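Long-range contacts in nucleoside diphosphate kinase (Encephalitozoon cuniculi, PDB 3MPD), which probably transfers the terminal phosphate of ATP to nucleoside diphosphates through a phosphorylated enzyme intermediate, supplying nucleoside triphosphates other than ATP: residues Ile12-Ile17 against Met69-Val74; Arg24-Phe29 against Leu75-Val80; Val48-Tyr53 against Glu64-Met69; Lys90-Thr95 against Asn116-Ser121. All coordinates share one frame; numbering follows the deposited sequence.

Interaction 1. Residues Ile12-Ile17 against Met69-Val74; sequences IKPDAI and MMSGMV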
loop_
_atom_site.group_PDB
_atom_site.type_symbol
_atom_site.label_atom_id
_atom_site.label_comp_id
_atom_site.label_asym_id
_atom_site.label_seq_id
_atom_site.Cartn_x
_atom_site.Cartn_y
_atom_site.Cartn_z
ATOM N N ILE A 12 -2.531 9.186 1.785
ATOM C CA ILE A 12 -2.697 9.166 3.238
ATOM C C ILE A 12 -1.703 10.152 3.848
ATOM O O ILE A 12 -0.481 10.023 3.621
ATOM C CB ILE A 12 -2.491 7.762 3.843
ATOM C CG1 ILE A 12 -3.420 6.750 3.161
ATOM C CG2 ILE A 12 -2.649 7.796 5.414
ATOM C CD1 ILE A 12 -3.324 5.314 3.757
ATOM N N LYS A 13 -2.232 11.107 4.623
ATOM C CA LYS A 13 -1.432 12.231 5.158
ATOM C C LYS A 13 -0.572 11.743 6.321
ATOM O O LYS A 13 -0.915 10.726 6.951
ATOM C CB LYS A 13 -2.368 13.379 5.598
ATOM C CG LYS A 13 -3.191 13.946 4.427
ATOM C CD LYS A 13 -3.814 15.301 4.757
ATOM C CE LYS A 13 -4.367 15.928 3.470
ATOM N NZ LYS A 13 -5.263 17.060 3.844
ATOM N N PRO A 14 0.529 12.457 6.624
ATOM C CA PRO A 14 1.562 11.927 7.528
ATOM C C PRO A 14 1.043 11.485 8.896
ATOM O O PRO A 14 1.481 10.472 9.405
ATOM C CB PRO A 14 2.533 13.125 7.698
ATOM C CG PRO A 14 2.349 13.938 6.465
ATOM C CD PRO A 14 0.878 13.822 6.136
ATOM N N ASP A 15 0.132 12.258 9.490
ATOM C CA ASP A 15 -0.403 11.919 10.794
ATOM C C ASP A 15 -1.275 10.661 10.826
ATOM O O ASP A 15 -1.294 9.952 11.840
ATOM C CB ASP A 15 -1.135 13.115 11.420
ATOM C CG ASP A 15 -0.196 14.270 11.694
ATOM O OD1 ASP A 15 0.840 14.051 12.363
ATOM O OD2 ASP A 15 -0.471 15.387 11.218
ATOM N N ALA A 16 -1.945 10.373 9.719
ATOM C CA ALA A 16 -2.772 9.180 9.636
ATOM C C ALA A 16 -1.889 7.941 9.556
ATOM O O ALA A 16 -2.261 6.885 10.071
ATOM C CB ALA A 16 -3.728 9.252 8.426
ATOM N N ILE A 17 -0.698 8.073 8.965
ATOM C CA ILE A 17 0.276 6.972 8.991
ATOM C C ILE A 17 0.651 6.658 10.445
ATOM O O ILE A 17 0.657 5.494 10.880
ATOM C CB ILE A 17 1.597 7.346 8.213
ATOM C CG1 ILE A 17 1.325 7.667 6.730
ATOM C CG2 ILE A 17 2.619 6.236 8.346
ATOM C CD1 ILE A 17 0.707 6.531 5.959
ATOM N N MET A 69 2.124 18.986 5.836
ATOM C CA MET A 69 2.241 17.856 4.916
ATOM C C MET A 69 3.691 17.385 4.823
ATOM O O MET A 69 3.960 16.355 4.224
ATOM C CB MET A 69 1.667 18.193 3.535
ATOM C CG MET A 69 0.144 18.144 3.483
ATOM S SD MET A 69 -0.447 16.459 3.724
ATOM C CE MET A 69 0.104 15.700 2.207
ATOM N N MET A 70 4.613 18.125 5.439
ATOM C CA MET A 70 6.033 17.765 5.401
ATOM C C MET A 70 6.544 17.008 6.639
ATOM O O MET A 70 7.731 16.653 6.699
ATOM C CB MET A 70 6.886 19.012 5.166
ATOM C CG MET A 70 7.312 19.217 3.722
ATOM S SD MET A 70 7.632 20.955 3.519
ATOM C CE MET A 70 9.205 21.171 4.374
ATOM N N SER A 71 5.654 16.745 7.595
ATOM C CA SER A 71 6.017 16.239 8.924
ATOM C C SER A 71 6.305 14.734 8.947
ATOM O O SER A 71 6.591 14.157 10.009
ATOM C CB SER A 71 4.927 16.588 9.956
ATOM O OG SER A 71 3.706 15.851 9.734
ATOM N N GLY A 72 6.220 14.089 7.789
ATOM C CA GLY A 72 6.488 12.664 7.731
ATOM C C GLY A 72 6.061 11.993 6.448
ATOM O O GLY A 72 5.531 12.635 5.534
ATOM N N MET A 73 6.324 10.689 6.396
ATOM C CA MET A 73 6.034 9.855 5.240
ATOM C C MET A 73 4.539 9.866 4.936
ATOM O O MET A 73 3.702 9.848 5.871
ATOM C CB MET A 73 6.492 8.435 5.548
ATOM C CG MET A 73 6.679 7.512 4.357
ATOM S SD MET A 73 6.954 5.857 5.009
ATOM C CE MET A 73 5.269 5.276 5.201
ATOM N N VAL A 74 4.211 9.909 3.640
ATOM C CA VAL A 74 2.839 9.766 3.166
ATOM C C VAL A 74 2.789 8.473 2.369
ATOM O O VAL A 74 3.827 8.015 1.891
ATOM C CB VAL A 74 2.360 10.964 2.252
ATOM C CG1 VAL A 74 2.299 12.278 3.040
ATOM C CG2 VAL A 74 3.232 11.141 1.019
HETATM O O HOH W 1 4.107 9.880 8.581
HETATM O O HOH W 2 1.388 17.020 10.143
HETATM O O HOH W 3 3.366 13.823 11.328
#
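The ring of Pro14 is the bump of this contact, and the bend of Met69-Val74 is the hollow that takes it. Its rim carbon CG faces two backbone carbonyls, 3.7 Å from O of Met69 and 3.6 Å from O of Gly72. CB of the same ring leans against the hydroxyl OG of Ser71, while CD closes on CG1 of Val74 at 3.7 Å, the two side chains running alongside each other. A proline suits the first turn of a helix, where its lack of an N-H costs nothing, and its compact ring fills the bend. Gly72 suits a turn whose backbone (phi 167°, psi 179°) leaves little room for a beta carbon. Beside the ring, the extended stem of Lys13 crosses the bent chain of Met69 at about a right angle, CD lying 3.7 Å from SD. Lys13 holds the N-cap position of the helix and probably binds ATP; its amine reaches on to Asn116, likewise a probable ATP ligand. CG1 of Ile17 touches O of Met73 at 3.3 Å, and CA of Pro14 makes a CA-H...O contact with the same oxygen. Water fills the polar edge: one molecule gives its hydrogens to O of Pro14 and O of Met73, and two more join the carboxylate of Asp15 to OG of Ser71. The contact ties the start of helix 14-18, just past strand 7-12, to the link between helix 62-69 and strand 74-80, and Ile12 continues the backbone pairing of those two strands through Leu75.

Interaction 2. Residues Arg24-Phe29 against Leu75-Val80; sequences RIIQRF and LAMVWV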
loop_
_atom_site.group_PDB
_atom_site.type_symbol
_atom_site.label_atom_id
_atom_site.label_comp_id
_atom_site.label_asym_id
_atom_site.label_seq_id
_atom_site.Cartn_x
_atom_site.Cartn_y
_atom_site.Cartn_z
ATOM N N ARG A 24 -7.310 0.466 7.594
ATOM C CA ARG A 24 -8.693 0.940 7.689
ATOM C C ARG A 24 -9.084 1.835 6.509
ATOM O O ARG A 24 -10.220 1.835 6.050
ATOM C CB ARG A 24 -8.922 1.670 9.034
ATOM C CG ARG A 24 -9.239 0.644 10.164
ATOM C CD ARG A 24 -9.160 1.253 11.570
ATOM N NE ARG A 24 -7.783 1.507 12.018
ATOM C CZ ARG A 24 -7.462 1.986 13.237
ATOM N NH1 ARG A 24 -8.422 2.264 14.132
ATOM N NH2 ARG A 24 -6.185 2.182 13.576
ATOM N N ILE A 25 -8.147 2.645 6.064
ATOM C CA ILE A 25 -8.365 3.514 4.906
ATOM C C ILE A 25 -8.415 2.666 3.601
ATOM O O ILE A 25 -9.311 2.812 2.790
ATOM C CB ILE A 25 -7.243 4.564 4.844
ATOM C CG1 ILE A 25 -7.468 5.653 5.925
ATOM C CG2 ILE A 25 -7.130 5.167 3.432
ATOM C CD1 ILE A 25 -6.175 6.458 6.243
ATOM N N ILE A 26 -7.460 1.787 3.406
ATOM C CA ILE A 26 -7.436 0.984 2.186
ATOM C C ILE A 26 -8.687 0.096 2.087
ATOM O O ILE A 26 -9.220 -0.119 0.990
ATOM C CB ILE A 26 -6.131 0.160 2.115
ATOM C CG1 ILE A 26 -4.933 1.131 1.872
ATOM C CG2 ILE A 26 -6.233 -0.933 1.002
ATOM C CD1 ILE A 26 -3.567 0.406 1.803
ATOM N N GLN A 27 -9.145 -0.434 3.220
ATOM C CA GLN A 27 -10.386 -1.224 3.234
ATOM C C GLN A 27 -11.555 -0.490 2.564
ATOM O O GLN A 27 -12.334 -1.128 1.837
ATOM C CB GLN A 27 -10.791 -1.606 4.675
ATOM C CG GLN A 27 -12.036 -2.505 4.791
ATOM C CD GLN A 27 -12.469 -2.749 6.295
ATOM O OE1 GLN A 27 -11.669 -2.659 7.214
ATOM N NE2 GLN A 27 -13.721 -3.030 6.501
ATOM N N ARG A 28 -11.699 0.819 2.819
ATOM C CA ARG A 28 -12.855 1.562 2.268
ATOM C C ARG A 28 -12.830 1.523 0.735
ATOM O O ARG A 28 -13.866 1.347 0.099
ATOM C CB ARG A 28 -12.925 3.022 2.725
ATOM C CG ARG A 28 -12.721 3.278 4.234
ATOM C CD ARG A 28 -13.870 2.697 5.015
ATOM N NE ARG A 28 -13.792 3.010 6.456
ATOM C CZ ARG A 28 -14.361 4.048 7.072
ATOM N NH1 ARG A 28 -15.035 4.963 6.397
ATOM N NH2 ARG A 28 -14.273 4.141 8.395
ATOM N N PHE A 29 -11.642 1.706 0.162
ATOM C CA PHE A 29 -11.483 1.744 -1.290
ATOM C C PHE A 29 -11.601 0.363 -1.930
ATOM O O PHE A 29 -12.207 0.191 -3.013
ATOM C CB PHE A 29 -10.145 2.403 -1.656
ATOM C CG PHE A 29 -10.150 3.872 -1.418
ATOM C CD1 PHE A 29 -10.412 4.742 -2.465
ATOM C CD2 PHE A 29 -9.936 4.397 -0.138
ATOM C CE1 PHE A 29 -10.467 6.113 -2.242
ATOM C CE2 PHE A 29 -9.996 5.802 0.082
ATOM C CZ PHE A 29 -10.271 6.630 -0.979
ATOM N N LEU A 75 1.596 7.881 2.241
ATOM C CA LEU A 75 1.365 6.786 1.286
ATOM C C LEU A 75 0.543 7.269 0.090
ATOM O O LEU A 75 -0.670 7.526 0.210
ATOM C CB LEU A 75 0.713 5.560 1.959
ATOM C CG LEU A 75 0.475 4.305 1.090
ATOM C CD1 LEU A 75 1.805 3.737 0.563
ATOM C CD2 LEU A 75 -0.289 3.229 1.873
ATOM N N ALA A 76 1.215 7.403 -1.045
ATOM C CA ALA A 76 0.603 7.893 -2.271
ATOM C C ALA A 76 0.120 6.721 -3.129
ATOM O O ALA A 76 0.883 5.776 -3.372
ATOM C CB ALA A 76 1.603 8.734 -3.052
ATOM N N MET A 77 -1.124 6.804 -3.605
ATOM C CA MET A 77 -1.745 5.707 -4.365
ATOM C C MET A 77 -2.524 6.196 -5.559
ATOM O O MET A 77 -3.034 7.320 -5.564
ATOM C CB MET A 77 -2.763 4.933 -3.464
ATOM C CG MET A 77 -2.115 4.153 -2.345
ATOM S SD MET A 77 -3.232 3.590 -1.023
ATOM C CE MET A 77 -3.536 5.091 -0.125
ATOM N N VAL A 78 -2.686 5.302 -6.523
ATOM C CA VAL A 78 -3.633 5.502 -7.601
ATOM C C VAL A 78 -4.668 4.386 -7.534
ATOM O O VAL A 78 -4.326 3.209 -7.435
ATOM C CB VAL A 78 -2.949 5.501 -8.996
ATOM C CG1 VAL A 78 -3.974 5.797 -10.119
ATOM C CG2 VAL A 78 -1.803 6.509 -9.029
ATOM N N TRP A 79 -5.936 4.779 -7.575
ATOM C CA TRP A 79 -7.049 3.843 -7.564
ATOM C C TRP A 79 -7.854 4.062 -8.839
ATOM O O TRP A 79 -8.122 5.203 -9.215
ATOM C CB TRP A 79 -7.924 4.059 -6.316
ATOM C CG TRP A 79 -7.305 3.564 -5.048
ATOM C CD1 TRP A 79 -6.421 4.245 -4.237
ATOM C CD2 TRP A 79 -7.504 2.272 -4.426
ATOM N NE1 TRP A 79 -6.083 3.459 -3.141
ATOM C CE2 TRP A 79 -6.731 2.255 -3.231
ATOM C CE3 TRP A 79 -8.253 1.139 -4.761
ATOM C CZ2 TRP A 79 -6.683 1.148 -2.381
ATOM C CZ3 TRP A 79 -8.214 0.043 -3.914
ATOM C CH2 TRP A 79 -7.419 0.050 -2.737
ATOM N N VAL A 80 -8.219 2.964 -9.506
ATOM C CA VAL A 80 -8.870 3.028 -10.819
ATOM C C VAL A 80 -10.235 2.356 -10.763
ATOM O O VAL A 80 -10.420 1.359 -10.045
ATOM C CB VAL A 80 -7.994 2.308 -11.881
ATOM C CG1 VAL A 80 -8.687 2.228 -13.258
ATOM C CG2 VAL A 80 -6.652 3.017 -12.010
#
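Trp79 carries its CG opposite the carbonyl carbon and beside the backbone N (chi1 -74°), which swings the indole against helix 24-29 and beneath Phe29 CB. The helix backbone fixes that beta carbon 3.5 Å from the centroid of the six-membered ring and only 2° off its normal, a well-aligned CH-pi contact. Phe29 also sets its CG beside its own backbone N, and this directs the phenyl toward the pyrrole part of the indole: it lies obliquely to the five-membered ring, centroids 4.9 Å apart and planes at 34°. Ile26, one turn earlier, comes to the indole from another direction: its CG2 lies in the ring plane at the edge, 4.0 Å from CZ2 of Trp79. The other branch of this beta-branched residue turns to Met77, with CG1 4.2 Å from SD, and its tip CD1 reaches CD2 of Leu75 at 4.3 Å. Leucine, methionine and tryptophan alternate along the strand with Ala76, Val78 and Val80, so that the residues facing the helix are the ones with long or broad side chains, able to span the 11.4 Å between the two axes. Within the strand, NE1 of Trp79 makes a weak hydrogen bond to SD of Met77, giving the buried indole N-H a partner. Helix 22-32 thus lies nearly along strand 74-80, which runs between strands 35-42 and 7-12 in the ferredoxin-like sheet. Helix 105-109 packs on Phe29 through Ile105, and Ile26 touches Ile26 of the second subunit.

Interaction 3. Residues Val48-Tyr53 against Glu64-Met69; sequences VLETHY and EMVEDM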
loop_
_atom_site.group_PDB
_atom_site.type_symbol
_atom_site.label_atom_id
_atom_site.label_comp_id
_atom_site.label_asym_id
_atom_site.label_seq_id
_atom_site.Cartn_x
_atom_site.Cartn_y
_atom_site.Cartn_z
ATOM N N VAL A 48 7.305 20.054 -4.369
ATOM C CA VAL A 48 6.188 19.232 -4.820
ATOM C C VAL A 48 4.851 19.603 -4.136
ATOM O O VAL A 48 3.827 19.701 -4.808
ATOM C CB VAL A 48 6.483 17.710 -4.725
ATOM C CG1 VAL A 48 6.768 17.285 -3.309
ATOM C CG2 VAL A 48 5.309 16.888 -5.269
ATOM N N LEU A 49 4.870 19.837 -2.823
ATOM C CA LEU A 49 3.652 20.235 -2.091
ATOM C C LEU A 49 3.064 21.558 -2.584
ATOM O O LEU A 49 1.845 21.684 -2.749
ATOM C CB LEU A 49 3.913 20.299 -0.587
ATOM C CG LEU A 49 4.059 18.931 0.079
ATOM C CD1 LEU A 49 4.574 19.101 1.478
ATOM C CD2 LEU A 49 2.747 18.147 0.060
ATOM N N GLU A 50 3.946 22.528 -2.842
ATOM C CA GLU A 50 3.570 23.840 -3.382
ATOM C C GLU A 50 2.925 23.738 -4.772
ATOM O O GLU A 50 2.009 24.490 -5.097
ATOM C CB GLU A 50 4.801 24.787 -3.389
ATOM C CG GLU A 50 5.263 25.116 -1.958
ATOM C CD GLU A 50 6.542 25.951 -1.844
ATOM O OE1 GLU A 50 7.241 26.190 -2.857
ATOM O OE2 GLU A 50 6.842 26.366 -0.702
ATOM N N THR A 51 3.402 22.797 -5.582
ATOM C CA THR A 51 2.784 22.509 -6.882
ATOM C C THR A 51 1.432 21.810 -6.697
ATOM O O THR A 51 0.435 22.218 -7.286
ATOM C CB THR A 51 3.691 21.624 -7.745
ATOM O OG1 THR A 51 4.981 22.226 -7.815
ATOM C CG2 THR A 51 3.114 21.440 -9.159
ATOM N N HIS A 52 1.420 20.747 -5.889
ATOM C CA HIS A 52 0.178 20.021 -5.540
ATOM C C HIS A 52 -0.924 20.973 -5.062
ATOM O O HIS A 52 -2.072 20.871 -5.501
ATOM C CB HIS A 52 0.453 18.942 -4.483
ATOM C CG HIS A 52 -0.758 18.131 -4.111
ATOM N ND1 HIS A 52 -1.028 16.893 -4.660
ATOM C CD2 HIS A 52 -1.767 18.384 -3.244
ATOM C CE1 HIS A 52 -2.151 16.421 -4.144
ATOM N NE2 HIS A 52 -2.623 17.310 -3.287
ATOM N N TYR A 53 -0.561 21.908 -4.188
ATOM C CA TYR A 53 -1.533 22.839 -3.611
ATOM C C TYR A 53 -1.465 24.265 -4.189
ATOM O O TYR A 53 -1.828 25.221 -3.490
ATOM C CB TYR A 53 -1.413 22.861 -2.069
ATOM C CG TYR A 53 -1.858 21.572 -1.378
ATOM C CD1 TYR A 53 -3.210 21.165 -1.383
ATOM C CD2 TYR A 53 -0.928 20.748 -0.725
ATOM C CE1 TYR A 53 -3.632 19.964 -0.741
ATOM C CE2 TYR A 53 -1.338 19.545 -0.079
ATOM C CZ TYR A 53 -2.684 19.168 -0.094
ATOM O OH TYR A 53 -3.060 17.983 0.523
ATOM N N GLU A 64 1.765 27.091 6.641
ATOM C CA GLU A 64 1.445 26.115 7.674
ATOM C C GLU A 64 0.832 24.845 7.046
ATOM O O GLU A 64 1.243 23.762 7.403
ATOM C CB GLU A 64 0.505 26.699 8.735
ATOM C CG GLU A 64 1.131 27.712 9.725
ATOM C CD GLU A 64 1.324 29.124 9.157
ATOM O OE1 GLU A 64 1.047 29.368 7.960
ATOM O OE2 GLU A 64 1.766 30.007 9.928
ATOM N N MET A 65 -0.107 24.987 6.098
ATOM C CA MET A 65 -0.737 23.817 5.445
ATOM C C MET A 65 0.343 22.975 4.745
ATOM O O MET A 65 0.337 21.754 4.831
ATOM C CB MET A 65 -1.849 24.215 4.442
ATOM C CG MET A 65 -2.997 25.073 5.009
ATOM S SD MET A 65 -4.536 25.220 3.998
ATOM C CE MET A 65 -4.261 26.621 2.899
ATOM N N VAL A 66 1.283 23.628 4.069
ATOM C CA VAL A 66 2.394 22.905 3.435
ATOM C C VAL A 66 3.296 22.212 4.488
ATOM O O VAL A 66 3.696 21.043 4.322
ATOM C CB VAL A 66 3.219 23.831 2.488
ATOM C CG1 VAL A 66 4.513 23.145 2.020
ATOM C CG2 VAL A 66 2.364 24.274 1.312
ATOM N N GLU A 67 3.595 22.932 5.564
ATOM C CA GLU A 67 4.457 22.436 6.637
ATOM C C GLU A 67 3.892 21.169 7.254
ATOM O O GLU A 67 4.638 20.216 7.492
ATOM C CB GLU A 67 4.588 23.493 7.727
ATOM C CG GLU A 67 6.019 23.798 8.174
ATOM C CD GLU A 67 6.771 24.689 7.182
ATOM O OE1 GLU A 67 6.977 25.904 7.466
ATOM O OE2 GLU A 67 7.153 24.161 6.110
ATOM N N ASP A 68 2.582 21.176 7.508
ATOM C CA ASP A 68 1.863 20.020 8.036
ATOM C C ASP A 68 2.036 18.781 7.149
ATOM O O ASP A 68 2.068 17.649 7.653
ATOM C CB ASP A 68 0.357 20.317 8.185
ATOM C CG ASP A 68 0.029 21.225 9.387
ATOM O OD1 ASP A 68 0.869 21.378 10.316
ATOM O OD2 ASP A 68 -1.097 21.789 9.396
ATOM N N MET A 69 2.124 18.986 5.836
ATOM C CA MET A 69 2.241 17.856 4.916
ATOM C C MET A 69 3.691 17.385 4.823
ATOM O O MET A 69 3.960 16.355 4.224
ATOM C CB MET A 69 1.667 18.193 3.535
ATOM C CG MET A 69 0.144 18.144 3.483
ATOM S SD MET A 69 -0.447 16.459 3.724
ATOM C CE MET A 69 0.104 15.700 2.207
#
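Leu49 and Val66 mark the closest backbone approach of two helical segments, their CA atoms lying 6.3 Å apart. The axes of helices 48-52 and 64-69 pass at 10.0 Å and run at 125° to each other, so the helices diverge from a limited meeting place. Leu49 fills that place, pointing toward the second helix with its two methyls spread. CD1 reaches the backbone O of Val66 at 3.6 Å and CD2 rests on CB of Met69, also at 3.6 Å. Lower on the same side chain, CB touches CG1 of Val66 at 3.9 Å; this methyl is placed opposite the valine backbone N (chi1 170°), which turns it to the leucine. A forked leucine suits the junction, since it serves Val66 and Met69 together. Past the end of its helix, Tyr53 adds CE2, 4.1 Å from CG of Met69, their side chains crossing at about a right angle. The tyrosine ring is also held from within its own segment, CD2 of His52 lying over the ring centre. The side-chain contacts are apolar. Leu49, Val66 and Met69 are buried; Glu50 only grazes a methyl of Val66. Two short helices joined by a loop form a helical hairpin beside the sheet, as in other NDP kinases, where this hairpin walls the nucleotide cleft; accordingly Tyr53 lies next to Lys13 and close to the probable catalytic His119.

Interaction 4. Residues Lys90-Thr95 against Asn116-Ser121; sequences KLIGET and NIIHGS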
loop_
_atom_site.group_PDB
_atom_site.type_symbol
_atom_site.label_atom_id
_atom_site.label_comp_id
_atom_site.label_asym_id
_atom_site.label_seq_id
_atom_site.Cartn_x
_atom_site.Cartn_y
_atom_site.Cartn_z
ATOM N N LYS A 90 -16.542 10.843 -2.103
ATOM C CA LYS A 90 -17.662 10.437 -1.229
ATOM C C LYS A 90 -17.186 9.565 -0.059
ATOM O O LYS A 90 -17.680 9.704 1.068
ATOM C CB LYS A 90 -18.737 9.691 -2.010
ATOM C CG LYS A 90 -19.931 9.271 -1.148
ATOM C CD LYS A 90 -21.187 9.302 -1.970
ATOM C CE LYS A 90 -22.411 9.298 -1.046
ATOM N NZ LYS A 90 -23.676 9.140 -1.787
ATOM N N LEU A 91 -16.261 8.656 -0.324
ATOM C CA LEU A 91 -15.713 7.816 0.756
ATOM C C LEU A 91 -14.929 8.625 1.819
ATOM O O LEU A 91 -14.874 8.241 3.010
ATOM C CB LEU A 91 -14.772 6.786 0.174
ATOM C CG LEU A 91 -15.299 5.683 -0.754
ATOM C CD1 LEU A 91 -14.071 4.869 -1.251
ATOM C CD2 LEU A 91 -16.293 4.772 -0.058
ATOM N N ILE A 92 -14.298 9.703 1.361
ATOM C CA ILE A 92 -13.439 10.530 2.194
ATOM C C ILE A 92 -14.251 11.482 3.074
ATOM O O ILE A 92 -13.977 11.590 4.277
ATOM C CB ILE A 92 -12.395 11.271 1.335
ATOM C CG1 ILE A 92 -11.322 10.262 0.869
ATOM C CG2 ILE A 92 -11.735 12.458 2.133
ATOM C CD1 ILE A 92 -10.432 10.789 -0.339
ATOM N N GLY A 93 -15.257 12.159 2.504
ATOM C CA GLY A 93 -16.078 13.076 3.303
ATOM C C GLY A 93 -15.570 14.507 3.159
ATOM O O GLY A 93 -14.479 14.742 2.617
ATOM N N GLU A 94 -16.376 15.447 3.632
ATOM C CA GLU A 94 -16.083 16.903 3.640
ATOM C C GLU A 94 -14.717 17.298 4.189
ATOM O O GLU A 94 -14.204 16.683 5.114
ATOM C CB GLU A 94 -17.154 17.644 4.464
ATOM C CG GLU A 94 -18.120 18.416 3.581
ATOM C CD GLU A 94 -19.164 17.527 2.943
ATOM O OE1 GLU A 94 -19.747 17.943 1.917
ATOM O OE2 GLU A 94 -19.404 16.407 3.465
ATOM N N THR A 95 -14.159 18.366 3.637
ATOM C CA THR A 95 -12.885 18.872 4.081
ATOM C C THR A 95 -12.786 18.927 5.622
ATOM O O THR A 95 -11.828 18.422 6.195
ATOM C CB THR A 95 -12.650 20.270 3.492
ATOM O OG1 THR A 95 -12.590 20.143 2.066
ATOM C CG2 THR A 95 -11.340 20.879 4.022
ATOM N N ASN A 116 -6.858 16.056 8.378
ATOM C CA ASN A 116 -8.087 15.409 7.961
ATOM C C ASN A 116 -7.776 14.126 7.160
ATOM O O ASN A 116 -8.488 13.816 6.243
ATOM C CB ASN A 116 -8.975 16.382 7.198
ATOM C CG ASN A 116 -8.359 16.855 5.890
ATOM O OD1 ASN A 116 -7.200 16.560 5.558
ATOM N ND2 ASN A 116 -9.157 17.583 5.122
ATOM N N ILE A 117 -6.677 13.455 7.523
ATOM C CA ILE A 117 -6.420 12.000 7.291
ATOM C C ILE A 117 -5.833 11.661 5.915
ATOM O O ILE A 117 -4.980 10.770 5.794
ATOM C CB ILE A 117 -7.695 11.116 7.504
ATOM C CG1 ILE A 117 -8.387 11.417 8.848
ATOM C CG2 ILE A 117 -7.365 9.615 7.354
ATOM C CD1 ILE A 117 -7.463 11.208 10.088
ATOM N N ILE A 118 -6.359 12.312 4.875
ATOM C CA ILE A 118 -6.228 11.801 3.522
ATOM C C ILE A 118 -6.512 12.928 2.527
ATOM O O ILE A 118 -7.254 13.893 2.827
ATOM C CB ILE A 118 -7.232 10.577 3.295
ATOM C CG1 ILE A 118 -6.978 9.829 1.988
ATOM C CG2 ILE A 118 -8.704 11.021 3.417
ATOM C CD1 ILE A 118 -7.917 8.535 1.875
ATOM N N HIS A 119 -5.887 12.839 1.359
ATOM C CA HIS A 119 -6.231 13.687 0.245
ATOM C C HIS A 119 -6.812 12.816 -0.854
ATOM O O HIS A 119 -6.250 11.755 -1.140
ATOM C CB HIS A 119 -4.959 14.329 -0.313
ATOM C CG HIS A 119 -5.145 14.879 -1.686
ATOM N ND1 HIS A 119 -5.662 16.137 -1.918
ATOM C CD2 HIS A 119 -4.918 14.332 -2.905
ATOM C CE1 HIS A 119 -5.743 16.344 -3.219
ATOM N NE2 HIS A 119 -5.290 15.266 -3.840
ATOM N N GLY A 120 -7.893 13.253 -1.511
ATOM C CA GLY A 120 -8.310 12.590 -2.757
ATOM C C GLY A 120 -8.539 13.644 -3.819
ATOM O O GLY A 120 -9.010 14.735 -3.496
ATOM N N SER A 121 -8.217 13.341 -5.085
ATOM C CA SER A 121 -8.425 14.325 -6.163
ATOM C C SER A 121 -9.862 14.862 -6.206
ATOM O O SER A 121 -10.798 14.139 -5.920
ATOM C CB SER A 121 -8.075 13.725 -7.536
ATOM O OG SER A 121 -6.788 13.149 -7.524
#
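Ile92 packs hard against Ile118 and Gly120, whereas at the other end of the contact the exposed Thr95 is held mainly through its carbonyl. On the tight side, CG2 of Ile92 lies 3.6 Å from CG2 of Ile118. The ethyl arm of Ile92 extends farther along the strand, setting CD1 3.7 Å from CA of Gly120. Glycine suits this place, since that methyl occupies the side where a beta carbon would stand. Both isoleucines are buried, and their branched shapes fill the join between helix and strand. At the solvent side Thr95 is exposed, while the amide of Asn116 is buried and held by two bonds. In one, its ND2 donates to O of Thr95 over 3.0 Å, almost straight (172° at the hydrogen). The donor meets the carbonyl in its plane, on a lone pair, and Thr95 O in turn lies near the amide plane, so both groups are well oriented. To get there the asparagine adopts chi1 64°, its CG set between the backbone N and the carbonyl carbon. In the other, OD1 accepts from Lys13, so the amide links two residues that, like Asn116 itself, probably bind ATP. Gly93, just after helix 84-92, has positive phi and lets the chain turn toward this site. The strand 118-120 stands at one edge of this chain's sheet beside strand 7-12, with helix 105-109 and helix 22-32 covering Ile118, and helix 124-134 meeting the probable phospho-acceptor His119 through Glu130.

How the interactions relate
Interactions 1, 3 and 4 converge on the probable active site, while interaction 2 builds the helix-sheet core next to it. Between interactions 1 and 4, NZ of Lys13 lies 2.6 Å from OD1 of Asn116, probably a hydrogen bond. From interaction 3, NE2 of His52 comes within 3.3 Å of CE1 of His119, and OH of Tyr53 lies 4.0 Å from ND1 of His119. Met69 belongs to both interactions 1 and 3. Ile12 N and Leu75 O, 2.9 Å apart, connect interaction 1 to interaction 2, and Ile25 packs on Ile117 and Ile118 of interaction 4. Interactions 2 and 3 do not touch; their centres are about 21 Å apart.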